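Local atomic coordinates of cellulose-binding protein (Saccharophagus degradans, PDB entry 2X32), a protein that binds a long polyisoprenoid diphosphate in its YceI-like domain and probably takes part in polyisoprenoid transport linked to plant cell wall breakdown. Residues 93-96 / 97-100; 50-53 / 54-57. All blocks are in the same frame, centred on the assembly; numbering follows the deposited sequence. Where two conformers were deposited one is given.

Interaction 1: residues 93-96 / 97-100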
loop_
_atom_site.group_PDB
_atom_site.type_symbol
_atom_site.label_atom_id
_atom_site.label_comp_id
_atom_site.label_asym_id
_atom_site.label_seq_id
_atom_site.Cartn_x
_atom_site.Cartn_y
_atom_site.Cartn_z
ATOM N N GLY A 93 5.411 5.058 -23.875
ATOM C CA GLY A 93 6.397 4.440 -24.715
ATOM C C GLY A 93 6.632 2.960 -24.546
ATOM O O GLY A 93 7.285 2.351 -25.395
ATOM N N LEU A 94 6.065 2.377 -23.511
ATOM C CA LEU A 94 6.174 0.933 -23.309
ATOM C C LEU A 94 5.386 0.223 -24.350
ATOM O O LEU A 94 4.229 0.533 -24.610
ATOM C CB LEU A 94 5.633 0.553 -21.933
ATOM C CG LEU A 94 6.472 0.912 -20.751
ATOM C CD1 LEU A 94 5.664 0.534 -19.515
ATOM C CD2 LEU A 94 7.743 0.028 -20.780
ATOM N N ALA A 95 6.013 -0.738 -25.006
ATOM C CA ALA A 95 5.309 -1.600 -25.903
ATOM C C ALA A 95 4.466 -2.561 -25.114
ATOM O O ALA A 95 4.748 -2.842 -23.940
ATOM C CB ALA A 95 6.332 -2.373 -26.784
ATOM N N VAL A 96 3.421 -3.084 -25.755
ATOM C CA VAL A 96 2.595 -4.061 -25.095
ATOM C C VAL A 96 3.470 -5.256 -24.711
ATOM O O VAL A 96 4.264 -5.783 -25.521
ATOM C CB VAL A 96 1.391 -4.459 -25.949
ATOM C CG1 VAL A 96 0.661 -5.634 -25.350
ATOM C CG2 VAL A 96 0.478 -3.261 -26.094
ATOM N N GLY A 97 3.361 -5.637 -23.431
ATOM C CA GLY A 97 4.152 -6.699 -22.823
ATOM C C GLY A 97 5.511 -6.251 -22.249
ATOM O O GLY A 97 6.133 -7.011 -21.522
ATOM N N GLU A 98 5.962 -5.042 -22.575
ATOM C CA GLU A 98 7.256 -4.534 -22.106
ATOM C C GLU A 98 7.119 -4.028 -20.660
ATOM O O GLU A 98 6.092 -3.462 -20.281
ATOM C CB GLU A 98 7.711 -3.381 -23.020
ATOM C CG GLU A 98 9.132 -2.774 -22.734
ATOM C CD GLU A 98 9.568 -1.592 -23.678
ATOM O OE1 GLU A 98 8.848 -1.137 -24.623
ATOM O OE2 GLU A 98 10.716 -1.102 -23.443
ATOM N N ASP A 99 8.186 -4.172 -19.881
ATOM C CA ASP A 99 8.283 -3.594 -18.552
ATOM C C ASP A 99 9.389 -2.561 -18.469
ATOM O O ASP A 99 10.243 -2.452 -19.360
ATOM C CB ASP A 99 8.575 -4.676 -17.537
ATOM C CG ASP A 99 10.064 -4.965 -17.408
ATOM O OD1 ASP A 99 10.825 -5.119 -18.420
ATOM O OD2 ASP A 99 10.473 -5.050 -16.295
ATOM N N MET A 100 9.364 -1.801 -17.403
ATOM C CA MET A 100 10.461 -0.926 -17.049
ATOM C C MET A 100 10.514 -0.833 -15.545
ATOM O O MET A 100 9.492 -1.003 -14.851
ATOM C CB MET A 100 10.308 0.453 -17.668
ATOM C CG MET A 100 9.041 1.161 -17.252
ATOM S SD MET A 100 8.875 2.653 -18.216
ATOM C CE MET A 100 7.517 3.418 -17.295
HETATM O O HOH W 1 10.126 1.507 -24.226
#
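The backbone N of A95 gives its hydrogen to E98 OE1 at 2.9 Å in an almost perfectly straight bond (179°), reaching the carboxylate oxygen from its anti side and somewhat out of the carboxylate plane. In return, E98 N binds A95 O, closing a type II beta turn with V96 and G97 at its corners; the donor lies above the carbonyl plane. Two bonds thus join the same pair of residues, one through the backbone and one through a side chain. Glycine suits the second corner because phi there is positive, and a CB would collide with V96 O. With CG anti to its own backbone N (chi1 -176°) and the chain extended beyond it, E98 reaches back over the mouth of the turn, far enough for its carboxylate to meet the N-H of A95. The other oxygen, E98 OE2, takes a hydrogen from water 1 at 2.8 Å, and that water also donates to G93 O, so the carboxylate is held at both oxygens. Beneath it, the buried L94 lays CD2 against the aliphatic stem of E98, 3.7 Å from E98 CG, and in the M100 conformer given here the same methyl lies 3.8 Å from M100 SD, the two side chains crossing nearly at right angles. Cutting L94 back to an alanine would probably open a gap under the stem of E98 and strip M100 of one of its apolar contacts. The turn leads from helix 88-92 into strand 99-109: L94 and M100 pack on V123 of strand 115-125, while R125 of that strand donates from NE to L94 O and its backbone pairs with G97 and E98. M100 also touches A90 and V91 of the helix.

Interaction 2: residues 50-53 / 54-57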
loop_
_atom_site.group_PDB
_atom_site.type_symbol
_atom_site.label_atom_id
_atom_site.label_comp_id
_atom_site.label_asym_id
_atom_site.label_seq_id
_atom_site.Cartn_x
_atom_site.Cartn_y
_atom_site.Cartn_z
ATOM N N VAL A 50 -4.979 5.369 -2.877
ATOM C CA VAL A 50 -5.634 5.647 -1.619
ATOM C C VAL A 50 -6.060 4.271 -1.033
ATOM O O VAL A 50 -6.797 3.485 -1.658
ATOM C CB VAL A 50 -6.847 6.531 -1.793
ATOM C CG1 VAL A 50 -7.561 6.794 -0.430
ATOM C CG2 VAL A 50 -6.489 7.832 -2.519
ATOM N N ILE A 51 -5.585 4.017 0.179
ATOM C CA ILE A 51 -5.804 2.771 0.847
ATOM C C ILE A 51 -6.853 3.005 1.951
ATOM O O ILE A 51 -6.632 3.785 2.865
ATOM C CB ILE A 51 -4.502 2.261 1.507
ATOM C CG1 ILE A 51 -3.437 2.035 0.441
ATOM C CG2 ILE A 51 -4.779 0.922 2.260
ATOM C CD1 ILE A 51 -2.083 2.318 0.891
ATOM N N ASP A 52 -8.003 2.327 1.857
ATOM C CA ASP A 52 -9.054 2.472 2.840
ATOM C C ASP A 52 -8.741 1.653 4.085
ATOM O O ASP A 52 -8.817 0.428 4.085
ATOM C CB ASP A 52 -10.364 2.027 2.210
ATOM C CG ASP A 52 -11.537 1.985 3.174
ATOM O OD1 ASP A 52 -11.380 2.394 4.346
ATOM O OD2 ASP A 52 -12.623 1.476 2.734
ATOM N N LEU A 53 -8.323 2.345 5.150
ATOM C CA LEU A 53 -7.792 1.622 6.293
ATOM C C LEU A 53 -8.916 0.917 7.062
ATOM O O LEU A 53 -8.677 -0.095 7.761
ATOM C CB LEU A 53 -7.028 2.584 7.207
ATOM C CG LEU A 53 -5.802 3.205 6.575
ATOM C CD1 LEU A 53 -5.207 4.237 7.507
ATOM C CD2 LEU A 53 -4.739 2.120 6.223
ATOM N N ASN A 54 -10.164 1.345 6.867
ATOM C CA ASN A 54 -11.302 0.571 7.370
ATOM C C ASN A 54 -11.579 -0.758 6.683
ATOM O O ASN A 54 -12.304 -1.595 7.228
ATOM C CB ASN A 54 -12.597 1.403 7.341
ATOM C CG ASN A 54 -12.626 2.437 8.438
ATOM O OD1 ASN A 54 -12.434 2.092 9.617
ATOM N ND2 ASN A 54 -12.848 3.687 8.062
ATOM N N SER A 55 -10.913 -0.994 5.524
ATOM C CA SER A 55 -11.074 -2.253 4.781
ATOM C C SER A 55 -10.038 -3.293 5.136
ATOM O O SER A 55 -9.950 -4.289 4.458
ATOM C CB SER A 55 -11.082 -1.968 3.277
ATOM O OG SER A 55 -9.782 -1.755 2.792
ATOM N N VAL A 56 -9.291 -3.073 6.203
ATOM C CA VAL A 56 -8.326 -4.072 6.699
ATOM C C VAL A 56 -9.057 -5.374 6.928
ATOM O O VAL A 56 -10.145 -5.471 7.470
ATOM C CB VAL A 56 -7.561 -3.592 7.968
ATOM C CG1 VAL A 56 -8.509 -3.453 9.178
ATOM C CG2 VAL A 56 -6.262 -4.439 8.254
ATOM N N ASN A 57 -8.397 -6.428 6.481
ATOM C CA ASN A 57 -8.967 -7.778 6.528
ATOM C C ASN A 57 -7.866 -8.721 6.957
ATOM O O ASN A 57 -6.976 -9.060 6.183
ATOM C CB ASN A 57 -9.552 -8.132 5.152
ATOM C CG ASN A 57 -10.285 -9.425 5.167
ATOM O OD1 ASN A 57 -10.012 -10.284 6.039
ATOM N ND2 ASN A 57 -11.186 -9.630 4.218
HETATM O O HOH W 2 -13.159 4.332 5.199
#
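D52 O is gripped by S55 twice, in a beta turn that lets the chain leave strand 46-52 and enter the short strand 56-57 of the curled antiparallel sheet. S55 N closes the turn at 2.9 Å from D52 O, coming from above the carbonyl plane, while S55 OG donates to the same oxygen at 2.7 Å and lies in that plane. The hydroxyl can do this because chi1 of 78° sets OG between the backbone N and carbonyl carbon of S55, swung back toward D52. Serine fits here: it is small, and its OG also accepts from V36 N of strand 28-42, tying the turn to the sheet. A further, weak bond from V56 N to L53 O, 3.4 Å long, continues the turn by one residue.

The inner side is tightly filled. L53 turns its buried side chain into the barrel, touching F34, A80 and the bound octaprenyl diphosphate, which I51 touches as well; V56 packs on M67 and F72 of helix 61-72. Leucine suits a place that meets the lipid ligand, and valine one pressed against the helix.

The outer side is looser and wetter. D52, with CG anti to its backbone N (chi1 174°), sends OD1 forward to N54 N at 3.0 Å, a weak, bent bond of the Asx-turn kind. The amide of N54 stands nearly perpendicular to the D52 carboxylate; its OD1 bonds T74 OG1. Water 2 links the two side chains, donating to D52 OD1 at 2.8 Å and accepting from N54 ND2 at 3.0 Å.

In the fold
Both interactions are tight turns next to strands of the same curled antiparallel sheet, one leading into a strand and one leaving it, on opposite sides of the chain's centre, with their centres about 31 Å apart and no touch between them. Interaction 1 is a surface turn between helix 88-92 and strand 99-109, packed on and hydrogen-bonded to strand 115-125; interaction 2 is partly buried between strand 28-42 and helix 61-72. In both a carboxylate accepts a backbone N-H, straight in 93-100 and weak in 50-57, where a hydroxyl also donates to a main-chain carbonyl. Only 50-57 puts side chains directly on the bound lipid; the M100 side chain is about 6 Å from the bound OTP.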